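Proteasome assembly chaperone family protein (Thermoplasma acidophilum, PDB 3GAA) is of unknown function but may act as a chaperone in the assembly of proteasomes. Local coordinates at residues A44-E49 against E220-A225; G72-H77 against D227-K232; T109-I114 against L176-T181; A119-I124 against K145-K150. All coordinates share one frame; numbering follows the deposited sequence.

Contact 3 is the buried one of the four, contact 1 is partly buried, and contacts 2 and 4 lie at the surface. Contacts 1 and 2 share helix 219-243, which meets helix 39-51 in the first and the loop after strand 68-69 in the second; their centres are 12 Å apart. Contacts 3 and 4 touch each other, with Met-111 on Ile-122 among the meetings, and their centres lie about 24 to 31 Å from those of the other pair. The chemistry follows the place: an arginine set among apolar chains and carboxylates in contact 3, an aromatic ring with polar neighbours in contact 1, an amide-lysine approach in contact 2 and a salt bridge in contact 4.

Contact 1. Residues A44-E49 against E220-A225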
loop_
_atom_site.group_PDB
_atom_site.type_symbol
_atom_site.label_atom_id
_atom_site.label_comp_id
_atom_site.label_asym_id
_atom_site.label_seq_id
_atom_site.Cartn_x
_atom_site.Cartn_y
_atom_site.Cartn_z
ATOM N N ALA A 44 25.519 3.892 32.311
ATOM C CA ALA A 44 25.550 3.297 30.967
ATOM C C ALA A 44 26.958 3.350 30.500
ATOM O O ALA A 44 27.536 2.301 30.241
ATOM C CB ALA A 44 24.678 4.032 29.975
ATOM N N SER A 45 27.549 4.538 30.446
ATOM C CA SER A 45 28.932 4.648 29.985
ATOM C C SER A 45 29.910 3.842 30.771
ATOM O O SER A 45 30.722 3.124 30.179
ATOM C CB SER A 45 29.387 6.051 30.049
ATOM O OG SER A 45 28.548 6.726 29.198
ATOM N N TYR A 46 29.848 3.970 32.090
ATOM C CA TYR A 46 30.708 3.169 32.922
ATOM C C TYR A 46 30.632 1.718 32.518
ATOM O O TYR A 46 31.651 1.139 32.241
ATOM C CB TYR A 46 30.337 3.274 34.377
ATOM C CG TYR A 46 31.260 2.471 35.250
ATOM C CD1 TYR A 46 30.853 1.267 35.783
ATOM C CD2 TYR A 46 32.557 2.904 35.526
ATOM C CE1 TYR A 46 31.702 0.520 36.597
ATOM C CE2 TYR A 46 33.401 2.169 36.335
ATOM C CZ TYR A 46 32.954 0.967 36.867
ATOM O OH TYR A 46 33.747 0.184 37.653
ATOM N N ILE A 47 29.438 1.127 32.455
ATOM C CA ILE A 47 29.400 -0.304 32.347
ATOM C C ILE A 47 29.879 -0.714 30.933
ATOM O O ILE A 47 30.591 -1.691 30.771
ATOM C CB ILE A 47 28.044 -1.014 32.884
ATOM C CG1 ILE A 47 27.271 -1.621 31.752
ATOM C CG2 ILE A 47 27.055 -0.172 33.776
ATOM C CD1 ILE A 47 27.831 -3.003 31.341
ATOM N N VAL A 48 29.521 0.072 29.922
ATOM C CA VAL A 48 29.996 -0.116 28.543
ATOM C C VAL A 48 31.489 -0.227 28.549
ATOM O O VAL A 48 32.061 -1.186 28.033
ATOM C CB VAL A 48 29.687 1.090 27.624
ATOM C CG1 VAL A 48 30.582 1.075 26.422
ATOM C CG2 VAL A 48 28.214 1.096 27.151
ATOM N N GLU A 49 32.149 0.740 29.149
ATOM C CA GLU A 49 33.591 0.655 29.264
ATOM C C GLU A 49 34.038 -0.534 30.088
ATOM O O GLU A 49 34.945 -1.229 29.685
ATOM C CB GLU A 49 34.174 1.911 29.864
ATOM C CG GLU A 49 35.730 1.952 29.743
ATOM C CD GLU A 49 36.460 1.109 30.819
ATOM O OE1 GLU A 49 35.841 0.871 31.908
ATOM O OE2 GLU A 49 37.634 0.669 30.583
ATOM N N GLU A 220 35.455 5.708 40.759
ATOM C CA GLU A 220 35.229 7.091 41.099
ATOM C C GLU A 220 35.993 7.963 40.127
ATOM O O GLU A 220 35.431 8.947 39.631
ATOM C CB GLU A 220 35.600 7.371 42.541
ATOM C CG GLU A 220 34.687 6.584 43.539
ATOM C CD GLU A 220 35.066 5.042 43.798
ATOM O OE1 GLU A 220 35.448 4.286 42.855
ATOM O OE2 GLU A 220 34.946 4.585 44.975
ATOM N N GLU A 221 37.238 7.584 39.807
ATOM C CA GLU A 221 38.023 8.366 38.888
ATOM C C GLU A 221 37.414 8.298 37.523
ATOM O O GLU A 221 37.339 9.289 36.824
ATOM C CB GLU A 221 39.461 7.907 38.823
ATOM C CG GLU A 221 40.278 8.282 40.033
ATOM C CD GLU A 221 40.319 9.818 40.354
ATOM O OE1 GLU A 221 39.948 10.207 41.510
ATOM O OE2 GLU A 221 40.731 10.622 39.474
ATOM N N GLN A 222 36.925 7.149 37.123
ATOM C CA GLN A 222 36.413 7.071 35.789
ATOM C C GLN A 222 35.171 7.907 35.671
ATOM O O GLN A 222 34.901 8.502 34.654
ATOM C CB GLN A 222 36.126 5.631 35.402
ATOM C CG GLN A 222 35.433 5.532 34.065
ATOM C CD GLN A 222 35.348 4.120 33.558
ATOM O OE1 GLN A 222 34.691 3.836 32.528
ATOM N NE2 GLN A 222 35.998 3.209 34.279
ATOM N N VAL A 223 34.373 7.929 36.703
ATOM C CA VAL A 223 33.079 8.555 36.585
ATOM C C VAL A 223 33.155 10.064 36.745
ATOM O O VAL A 223 32.383 10.749 36.157
ATOM C CB VAL A 223 32.142 7.971 37.626
ATOM C CG1 VAL A 223 31.102 8.985 38.036
ATOM C CG2 VAL A 223 31.555 6.650 37.073
ATOM N N LYS A 224 34.080 10.575 37.551
ATOM C CA LYS A 224 34.320 12.007 37.605
ATOM C C LYS A 224 34.724 12.509 36.226
ATOM O O LYS A 224 34.270 13.564 35.774
ATOM C CB LYS A 224 35.444 12.358 38.578
ATOM C CG LYS A 224 35.172 12.149 40.079
ATOM C CD LYS A 224 36.485 12.317 40.873
ATOM C CE LYS A 224 36.570 11.381 42.103
ATOM N NZ LYS A 224 37.994 11.169 42.598
ATOM N N ALA A 225 35.589 11.765 35.558
ATOM C CA ALA A 225 36.026 12.153 34.237
ATOM C C ALA A 225 34.819 12.244 33.323
ATOM O O ALA A 225 34.684 13.186 32.618
ATOM C CB ALA A 225 37.075 11.161 33.690
#
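Tyr-46 and Gln-222 both carry CG anti to the backbone N (chi1 -178° and 173°), and these torsions send the ring and the amide into the space between two helices. The contact is helix-helix packing: helix 39-51, which lies on the sheet through strand 89-94, meets the C-terminal helix 219-243, predicted to form a coiled coil, with the axes of the two short segments 10.4 Å apart and 127° between their directions. The extended Gln-222 chain crosses the tyrosine at about a right angle, its CD 3.6 Å from Tyr-46 CD2, and its amide is inclined to the ring. A glutamine suits this partly exposed position, since its methylenes can lie by an aromatic ring while its polar end reaches Glu-49, whose chain bends at chi2 to bring OE1 3.7 Å from Gln-222 CD. With an alanine here, the Tyr-46 ring would probably lose its cover on this side and the Glu-49 carboxylate its polar neighbour. Ile-203, Ile-214 and Leu-219 also touch the Tyr-46 side chain, as befits a large, mostly apolar group. Val-223 adds a compact apolar branch, its CG2 meeting Tyr-46 CD2 at 4.2 Å.

Contact 2. Residues G72-H77 against D227-K232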
loop_
_atom_site.group_PDB
_atom_site.type_symbol
_atom_site.label_atom_id
_atom_site.label_comp_id
_atom_site.label_asym_id
_atom_site.label_seq_id
_atom_site.Cartn_x
_atom_site.Cartn_y
_atom_site.Cartn_z
ATOM N N GLY A 72 35.402 15.307 24.414
ATOM C CA GLY A 72 36.670 14.605 24.432
ATOM C C GLY A 72 37.158 14.155 23.055
ATOM O O GLY A 72 37.798 13.100 22.946
ATOM N N GLY A 73 36.859 14.911 21.998
ATOM C CA GLY A 73 37.300 14.549 20.648
ATOM C C GLY A 73 36.966 13.128 20.167
ATOM O O GLY A 73 37.675 12.571 19.324
ATOM N N LYS A 74 35.887 12.543 20.680
ATOM C CA LYS A 74 35.433 11.257 20.185
ATOM C C LYS A 74 34.124 11.546 19.474
ATOM O O LYS A 74 33.121 11.839 20.110
ATOM C CB LYS A 74 35.254 10.230 21.336
ATOM C CG LYS A 74 36.217 10.478 22.553
ATOM C CD LYS A 74 36.045 9.460 23.759
ATOM C CE LYS A 74 34.618 9.492 24.445
ATOM N NZ LYS A 74 34.357 10.664 25.425
ATOM N N LEU A 75 34.125 11.513 18.153
ATOM C CA LEU A 75 32.865 11.709 17.436
ATOM C C LEU A 75 31.902 10.521 17.624
ATOM O O LEU A 75 32.256 9.379 17.390
ATOM C CB LEU A 75 33.142 11.943 15.957
ATOM C CG LEU A 75 31.992 12.450 15.097
ATOM C CD1 LEU A 75 31.511 13.795 15.659
ATOM C CD2 LEU A 75 32.419 12.559 13.628
ATOM N N ARG A 76 30.687 10.771 18.079
ATOM C CA ARG A 76 29.669 9.746 17.975
ATOM C C ARG A 76 28.247 10.230 17.913
ATOM O O ARG A 76 27.893 11.340 18.317
ATOM C CB ARG A 76 29.739 8.684 19.056
ATOM C CG ARG A 76 30.566 8.939 20.224
ATOM C CD ARG A 76 29.969 9.854 21.201
ATOM N NE ARG A 76 31.075 10.559 21.848
ATOM C CZ ARG A 76 31.147 10.942 23.114
ATOM N NH1 ARG A 76 32.232 11.607 23.493
ATOM N NH2 ARG A 76 30.165 10.716 23.981
ATOM N N HIS A 77 27.425 9.333 17.408
ATOM C CA HIS A 77 26.013 9.540 17.406
ATOM C C HIS A 77 25.483 9.440 18.851
ATOM O O HIS A 77 25.920 8.593 19.635
ATOM C CB HIS A 77 25.426 8.463 16.499
ATOM C CG HIS A 77 23.974 8.605 16.236
ATOM N ND1 HIS A 77 23.016 8.223 17.150
ATOM C CD2 HIS A 77 23.310 9.042 15.145
ATOM C CE1 HIS A 77 21.819 8.421 16.631
ATOM N NE2 HIS A 77 21.970 8.905 15.409
ATOM N N ASP A 227 31.636 12.679 34.218
ATOM C CA ASP A 227 30.866 13.802 34.670
ATOM C C ASP A 227 31.267 15.143 34.000
ATOM O O ASP A 227 30.404 15.810 33.416
ATOM C CB ASP A 227 30.952 13.899 36.182
ATOM C CG ASP A 227 29.933 14.870 36.761
ATOM O OD1 ASP A 227 30.347 16.023 37.081
ATOM O OD2 ASP A 227 28.729 14.493 36.867
ATOM N N GLU A 228 32.543 15.536 34.049
ATOM C CA GLU A 228 32.945 16.788 33.409
ATOM C C GLU A 228 32.473 16.775 31.961
ATOM O O GLU A 228 31.783 17.688 31.505
ATOM C CB GLU A 228 34.460 17.030 33.456
ATOM C CG GLU A 228 35.155 16.948 34.893
ATOM C CD GLU A 228 34.264 17.404 36.159
ATOM O OE1 GLU A 228 33.844 16.507 36.991
ATOM O OE2 GLU A 228 34.016 18.657 36.324
ATOM N N GLN A 229 32.787 15.703 31.246
ATOM C CA GLN A 229 32.321 15.563 29.863
ATOM C C GLN A 229 30.816 15.732 29.682
ATOM O O GLN A 229 30.385 16.559 28.907
ATOM C CB GLN A 229 32.754 14.228 29.292
ATOM C CG GLN A 229 34.257 14.060 29.211
ATOM C CD GLN A 229 34.619 12.893 28.361
ATOM O OE1 GLN A 229 33.748 12.078 27.993
ATOM N NE2 GLN A 229 35.895 12.798 28.008
ATOM N N ILE A 230 30.029 14.956 30.406
ATOM C CA ILE A 230 28.582 15.061 30.332
ATOM C C ILE A 230 28.050 16.472 30.647
ATOM O O ILE A 230 27.088 16.933 30.042
ATOM C CB ILE A 230 27.918 14.084 31.327
ATOM C CG1 ILE A 230 27.509 12.799 30.630
ATOM C CG2 ILE A 230 26.679 14.722 31.963
ATOM C CD1 ILE A 230 28.627 12.123 29.852
ATOM N N LYS A 231 28.670 17.126 31.623
ATOM C CA LYS A 231 28.298 18.468 32.046
ATOM C C LYS A 231 28.506 19.448 30.906
ATOM O O LYS A 231 27.674 20.278 30.659
ATOM C CB LYS A 231 29.175 18.872 33.227
ATOM C CG LYS A 231 28.499 19.622 34.334
ATOM C CD LYS A 231 28.781 21.125 34.284
ATOM C CE LYS A 231 28.714 21.816 35.674
ATOM N NZ LYS A 231 30.056 21.880 36.382
ATOM N N LYS A 232 29.623 19.331 30.205
ATOM C CA LYS A 232 29.893 20.173 29.048
ATOM C C LYS A 232 28.779 20.077 28.008
ATOM O O LYS A 232 28.429 21.027 27.304
ATOM C CB LYS A 232 31.185 19.747 28.366
ATOM C CG LYS A 232 32.468 20.182 29.028
ATOM C CD LYS A 232 33.559 20.306 27.944
ATOM C CE LYS A 232 34.961 20.013 28.448
ATOM N NZ LYS A 232 35.356 20.975 29.519
#
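Lys-74 and Gln-229 meet at the surface, where the loop joining strand 68-69 to strand 79-83 passes beside the C-terminal helix 219-243. The ammonium group does the touching: Lys-74 NZ lies 3.0 Å from Gln-229 OE1, and the two chains cross at about a right angle. Glutamine fits because its chain, extended beyond CG, carries a polar amide clear of the helix, while the lysine, bent at chi3 and chi4, folds its long chain round to meet it. On the same amide, Gln-229 NE2 comes within 4.1 Å of Gly-72 CA. The positive phi of that glycine, 57°, suits a residue without a side chain. In the next shell, Lys-74 NZ makes a weak hydrogen bond to Val-71 O, and the Gln-229 side chain touches Val-71, so one valine meets both partners. Farther out, Leu-75 rests on Ala-143 of a neighbouring subunit and Lys-232 on Ala-162 of that same subunit, which places this surface beside a subunit interface. Arg-76 ties the loop to Glu-95 through a salt bridge from NH2, an acidic mate for its charge. Arg-76 NE turns back to donate a hydrogen bond of 3.0 Å to Lys-74 O, with an N-H...O angle of 160° and the donor above the carbonyl plane.

Contact 3. Residues T109-I114 against L176-T181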
loop_
_atom_site.group_PDB
_atom_site.type_symbol
_atom_site.label_atom_id
_atom_site.label_comp_id
_atom_site.label_asym_id
_atom_site.label_seq_id
_atom_site.Cartn_x
_atom_site.Cartn_y
_atom_site.Cartn_z
ATOM N N THR A 109 10.121 2.266 19.515
ATOM C CA THR A 109 11.126 1.786 18.615
ATOM C C THR A 109 12.127 0.908 19.372
ATOM O O THR A 109 12.397 -0.246 19.007
ATOM C CB THR A 109 11.853 2.996 18.005
ATOM O OG1 THR A 109 10.934 3.734 17.181
ATOM C CG2 THR A 109 13.070 2.581 17.188
ATOM N N LEU A 110 12.686 1.457 20.436
ATOM C CA LEU A 110 13.596 0.702 21.289
ATOM C C LEU A 110 13.018 -0.626 21.736
ATOM O O LEU A 110 13.691 -1.664 21.630
ATOM C CB LEU A 110 13.991 1.502 22.526
ATOM C CG LEU A 110 15.166 0.937 23.306
ATOM C CD1 LEU A 110 16.445 0.880 22.450
ATOM C CD2 LEU A 110 15.339 1.804 24.489
ATOM N N MET A 111 11.784 -0.614 22.226
ATOM C CA MET A 111 11.231 -1.845 22.739
ATOM C C MET A 111 10.890 -2.850 21.675
ATOM O O MET A 111 10.844 -4.025 21.990
ATOM C CB MET A 111 10.082 -1.598 23.702
ATOM C CG MET A 111 10.603 -1.094 25.089
ATOM S SD MET A 111 11.753 -2.293 25.828
ATOM C CE MET A 111 10.628 -3.759 25.844
ATOM N N ASN A 112 10.694 -2.418 20.424
ATOM C CA ASN A 112 10.551 -3.359 19.302
ATOM C C ASN A 112 11.846 -4.102 19.029
ATOM O O ASN A 112 11.854 -5.292 18.825
ATOM C CB ASN A 112 10.112 -2.662 18.000
ATOM C CG ASN A 112 8.606 -2.465 17.908
ATOM O OD1 ASN A 112 8.126 -1.392 17.535
ATOM N ND2 ASN A 112 7.845 -3.504 18.243
ATOM N N TRP A 113 12.952 -3.402 19.026
ATOM C CA TRP A 113 14.211 -4.055 18.737
ATOM C C TRP A 113 14.593 -4.974 19.876
ATOM O O TRP A 113 15.087 -6.043 19.654
ATOM C CB TRP A 113 15.272 -2.984 18.560
ATOM C CG TRP A 113 16.589 -3.454 18.181
ATOM C CD1 TRP A 113 17.059 -3.519 16.955
ATOM C CD2 TRP A 113 17.658 -3.860 19.064
ATOM N NE1 TRP A 113 18.362 -3.964 16.972
ATOM C CE2 TRP A 113 18.745 -4.204 18.258
ATOM C CE3 TRP A 113 17.786 -3.973 20.454
ATOM C CZ2 TRP A 113 19.957 -4.658 18.770
ATOM C CZ3 TRP A 113 19.011 -4.429 20.972
ATOM C CH2 TRP A 113 20.075 -4.769 20.115
ATOM N N ILE A 114 14.372 -4.515 21.099
ATOM C CA ILE A 114 14.751 -5.258 22.257
ATOM C C ILE A 114 13.874 -6.475 22.371
ATOM O O ILE A 114 14.350 -7.513 22.723
ATOM C CB ILE A 114 14.668 -4.388 23.526
ATOM C CG1 ILE A 114 15.831 -3.426 23.545
ATOM C CG2 ILE A 114 14.812 -5.198 24.770
ATOM C CD1 ILE A 114 15.740 -2.449 24.669
ATOM N N LEU A 176 5.333 -3.816 30.353
ATOM C CA LEU A 176 4.150 -4.382 30.980
ATOM C C LEU A 176 3.241 -4.954 29.902
ATOM O O LEU A 176 2.707 -6.017 30.057
ATOM C CB LEU A 176 3.383 -3.364 31.802
ATOM C CG LEU A 176 3.669 -3.043 33.288
ATOM C CD1 LEU A 176 4.524 -4.073 33.968
ATOM C CD2 LEU A 176 4.196 -1.580 33.514
ATOM N N VAL A 177 3.087 -4.282 28.793
ATOM C CA VAL A 177 2.244 -4.821 27.754
ATOM C C VAL A 177 2.856 -6.027 27.017
ATOM O O VAL A 177 2.188 -7.040 26.703
ATOM C CB VAL A 177 1.892 -3.760 26.749
ATOM C CG1 VAL A 177 1.174 -4.440 25.680
ATOM C CG2 VAL A 177 1.010 -2.631 27.462
ATOM N N ARG A 178 4.142 -5.946 26.759
ATOM C CA ARG A 178 4.816 -7.018 26.066
ATOM C C ARG A 178 5.062 -8.245 26.917
ATOM O O ARG A 178 5.524 -9.234 26.398
ATOM C CB ARG A 178 6.139 -6.502 25.544
ATOM C CG ARG A 178 5.957 -5.508 24.432
ATOM C CD ARG A 178 7.248 -4.824 24.150
ATOM N NE ARG A 178 7.129 -3.707 23.220
ATOM C CZ ARG A 178 7.171 -3.845 21.909
ATOM N NH1 ARG A 178 7.323 -5.044 21.387
ATOM N NH2 ARG A 178 7.097 -2.798 21.112
ATOM N N LYS A 179 4.748 -8.178 28.204
ATOM C CA LYS A 179 5.158 -9.166 29.214
ATOM C C LYS A 179 6.638 -9.518 29.281
ATOM O O LYS A 179 6.992 -10.657 29.412
ATOM C CB LYS A 179 4.306 -10.421 29.106
ATOM C CG LYS A 179 2.919 -10.236 29.706
ATOM C CD LYS A 179 2.419 -11.530 30.428
ATOM C CE LYS A 179 3.067 -11.706 31.839
ATOM N NZ LYS A 179 2.540 -10.722 32.887
ATOM N N ILE A 180 7.501 -8.527 29.175
ATOM C CA ILE A 180 8.919 -8.675 29.525
ATOM C C ILE A 180 9.124 -7.985 30.875
ATOM O O ILE A 180 8.465 -6.981 31.137
ATOM C CB ILE A 180 9.809 -7.925 28.565
ATOM C CG1 ILE A 180 9.533 -8.365 27.129
ATOM C CG2 ILE A 180 11.258 -8.114 28.982
ATOM C CD1 ILE A 180 10.348 -7.624 26.117
ATOM N N THR A 181 10.023 -8.494 31.707
ATOM C CA THR A 181 10.227 -7.953 33.050
ATOM C C THR A 181 10.974 -6.678 32.899
ATOM O O THR A 181 12.030 -6.697 32.290
ATOM C CB THR A 181 11.096 -8.865 33.937
ATOM O OG1 THR A 181 10.442 -10.120 34.064
ATOM C CG2 THR A 181 11.283 -8.233 35.327
#
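The guanidinium of Arg-178, reaching across to Met-111 and Asn-112, is gripped by two carboxylates outside the two segments: NE pairs with Glu-174, one turn back on its own helix, and NH1 with Asp-115 of the facing helix. These two salt bridges would probably offset the charge carried into a buried place, and they fix the rotation of the flat group. Met-111 O lies over the centre of one guanidinium face, 3.6 Å above it, whereas the Asn-112 amide comes to the edge, with its plane 87° from that of the guanidinium and Asn-112 CG 3.6 Å from Arg-178 NH2. Arginine suits the site because its chain, extended from CG to NE, reaches across between the two helices and offers methylenes as well as charge. Met-111 slides past it in the opposite direction, its CB 3.7 Å from Arg-178 NE, then bends at chi2 and chi3 until CE meets Ile-180 CD1 tip to tip at 3.9 Å. A leucine in place of Arg-178 would probably leave Glu-174 and Asp-115 without their common positive mate inside the protein. Directly after the arginine, Lys-179 ends helix 166-178 in a Schellman motif with phi of 51°, and the chain turns to bring Ile-180 inward. The contact thus joins helix 103-117 to the end of helix 166-178 on one side of the sheet, where Met-111 packs on Ile-171 and Cys-175 of that helix and on Ile-122 of strand 121-130.

Contact 4. Residues A119-I124 against K145-K150; sequences ASEIVI and KPKLDK
Lys-147 and Glu-121 form a salt bridge between helix 145-153 and the start of strand 121-130, an inner strand of the mixed sheet. Lys-147 NZ donates to Glu-121 OE1 at 3.0 Å, approaching on the syn side of the carboxylate and 29° out of its plane. The two chains come from opposite directions, and each bends at chi2, so long flexible residues bridge backbones whose nearest CA atoms, those of Glu-121 and Lys-147, are 11.5 Å apart. Tyr-210 OH completes the arrangement: it is hydrogen-bonded to Glu-121 OE1 and to Lys-147 NZ, so each charged atom has two polar partners and the three groups are mutually linked. A second positive charge stands farther off, with Lys-150 NZ 6.7 Å from Glu-121 OE1. The strand behind is satisfied through its backbone: Glu-121 pairs with Val-29, and Ile-122 with Thr-181 and Leu-183, on strands to either side. At the preceding turn Ser-120 OG is hydrogen-bonded to the carbonyl oxygens of Asn-26 and Pro-27. With little apolar contact between the segments, the attachment of this helix to the strand here rests on charge and hydrogen bonding, and the extra lysine would probably add to the stability of the carboxylate's negative form.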
loop_
_atom_site.group_PDB
_atom_site.type_symbol
_atom_site.label_atom_id
_atom_site.label_comp_id
_atom_site.label_asym_id
_atom_site.label_seq_id
_atom_site.Cartn_x
_atom_site.Cartn_y
_atom_site.Cartn_z
ATOM N N ALA A 119 15.393 -10.179 24.573
ATOM C CA ALA A 119 15.791 -9.710 25.912
ATOM C C ALA A 119 14.879 -10.264 27.004
ATOM O O ALA A 119 13.691 -10.322 26.831
ATOM C CB ALA A 119 15.829 -8.232 25.957
ATOM N N SER A 120 15.456 -10.680 28.119
ATOM C CA SER A 120 14.701 -11.247 29.228
ATOM C C SER A 120 14.201 -10.145 30.154
ATOM O O SER A 120 13.056 -10.176 30.517
ATOM C CB SER A 120 15.573 -12.220 30.004
ATOM O OG SER A 120 16.938 -11.790 29.991
ATOM N N GLU A 121 15.042 -9.169 30.513
ATOM C CA GLU A 121 14.730 -8.152 31.536
ATOM C C GLU A 121 15.351 -6.808 31.163
ATOM O O GLU A 121 16.513 -6.770 30.774
ATOM C CB GLU A 121 15.321 -8.531 32.892
ATOM C CG GLU A 121 15.299 -10.041 33.252
ATOM C CD GLU A 121 14.501 -10.359 34.531
ATOM O OE1 GLU A 121 14.468 -9.507 35.475
ATOM O OE2 GLU A 121 13.917 -11.478 34.599
ATOM N N ILE A 122 14.616 -5.719 31.342
ATOM C CA ILE A 122 15.113 -4.400 31.023
ATOM C C ILE A 122 15.273 -3.618 32.283
ATOM O O ILE A 122 14.371 -3.587 33.041
ATOM C CB ILE A 122 14.126 -3.668 30.128
ATOM C CG1 ILE A 122 13.943 -4.495 28.863
ATOM C CG2 ILE A 122 14.616 -2.295 29.744
ATOM C CD1 ILE A 122 12.764 -4.054 28.072
ATOM N N VAL A 123 16.409 -2.996 32.529
ATOM C CA VAL A 123 16.567 -2.256 33.763
ATOM C C VAL A 123 16.766 -0.833 33.375
ATOM O O VAL A 123 17.596 -0.558 32.526
ATOM C CB VAL A 123 17.791 -2.732 34.508
ATOM C CG1 VAL A 123 17.903 -2.027 35.770
ATOM C CG2 VAL A 123 17.717 -4.220 34.726
ATOM N N ILE A 124 16.015 0.092 33.961
ATOM C CA ILE A 124 16.241 1.523 33.663
ATOM C C ILE A 124 16.964 2.219 34.810
ATOM O O ILE A 124 16.524 2.155 35.982
ATOM C CB ILE A 124 14.981 2.267 33.359
ATOM C CG1 ILE A 124 14.332 1.669 32.119
ATOM C CG2 ILE A 124 15.313 3.690 33.110
ATOM C CD1 ILE A 124 12.836 1.501 32.265
ATOM N N LYS A 145 5.482 -6.549 42.132
ATOM C CA LYS A 145 5.465 -7.001 43.523
ATOM C C LYS A 145 6.426 -8.147 43.768
ATOM O O LYS A 145 7.272 -8.097 44.647
ATOM C CB LYS A 145 4.056 -7.409 43.960
ATOM C CG LYS A 145 3.290 -6.318 44.730
ATOM C CD LYS A 145 2.216 -6.931 45.720
ATOM C CE LYS A 145 1.566 -5.859 46.695
ATOM N NZ LYS A 145 0.282 -5.196 46.204
ATOM N N PRO A 146 6.312 -9.193 42.995
ATOM C CA PRO A 146 7.232 -10.287 43.271
ATOM C C PRO A 146 8.749 -9.909 43.230
ATOM O O PRO A 146 9.543 -10.347 44.098
ATOM C CB PRO A 146 6.876 -11.314 42.204
ATOM C CG PRO A 146 5.529 -10.926 41.754
ATOM C CD PRO A 146 5.385 -9.468 41.907
ATOM N N LYS A 147 9.135 -9.102 42.240
ATOM C CA LYS A 147 10.466 -8.527 42.207
ATOM C C LYS A 147 10.706 -7.598 43.422
ATOM O O LYS A 147 11.672 -7.780 44.169
ATOM C CB LYS A 147 10.709 -7.802 40.885
ATOM C CG LYS A 147 11.189 -8.722 39.743
ATOM C CD LYS A 147 12.741 -8.845 39.743
ATOM C CE LYS A 147 13.276 -9.797 38.666
ATOM N NZ LYS A 147 14.756 -9.639 38.438
ATOM N N LEU A 148 9.826 -6.620 43.626
ATOM C CA LEU A 148 9.957 -5.690 44.762
ATOM C C LEU A 148 10.211 -6.398 46.087
ATOM O O LEU A 148 10.955 -5.908 46.918
ATOM C CB LEU A 148 8.691 -4.858 44.928
ATOM C CG LEU A 148 8.576 -3.591 44.135
ATOM C CD1 LEU A 148 7.281 -2.922 44.494
ATOM C CD2 LEU A 148 9.728 -2.724 44.490
ATOM N N ASP A 149 9.589 -7.555 46.260
ATOM C CA ASP A 149 9.704 -8.344 47.467
ATOM C C ASP A 149 11.047 -9.014 47.617
ATOM O O ASP A 149 11.597 -8.965 48.701
ATOM C CB ASP A 149 8.551 -9.353 47.540
ATOM C CG ASP A 149 7.191 -8.680 47.987
ATOM O OD1 ASP A 149 6.951 -7.447 47.714
ATOM O OD2 ASP A 149 6.359 -9.394 48.630
ATOM N N LYS A 150 11.587 -9.614 46.555
ATOM C CA LYS A 150 12.986 -10.063 46.547
ATOM C C LYS A 150 13.921 -8.895 46.859
ATOM O O LYS A 150 14.697 -8.944 47.795
ATOM C CB LYS A 150 13.377 -10.643 45.192
ATOM C CG LYS A 150 12.640 -11.930 44.757
ATOM C CD LYS A 150 13.435 -12.733 43.651
ATOM C CE LYS A 150 12.555 -13.326 42.485
ATOM N NZ LYS A 150 12.535 -12.420 41.214
#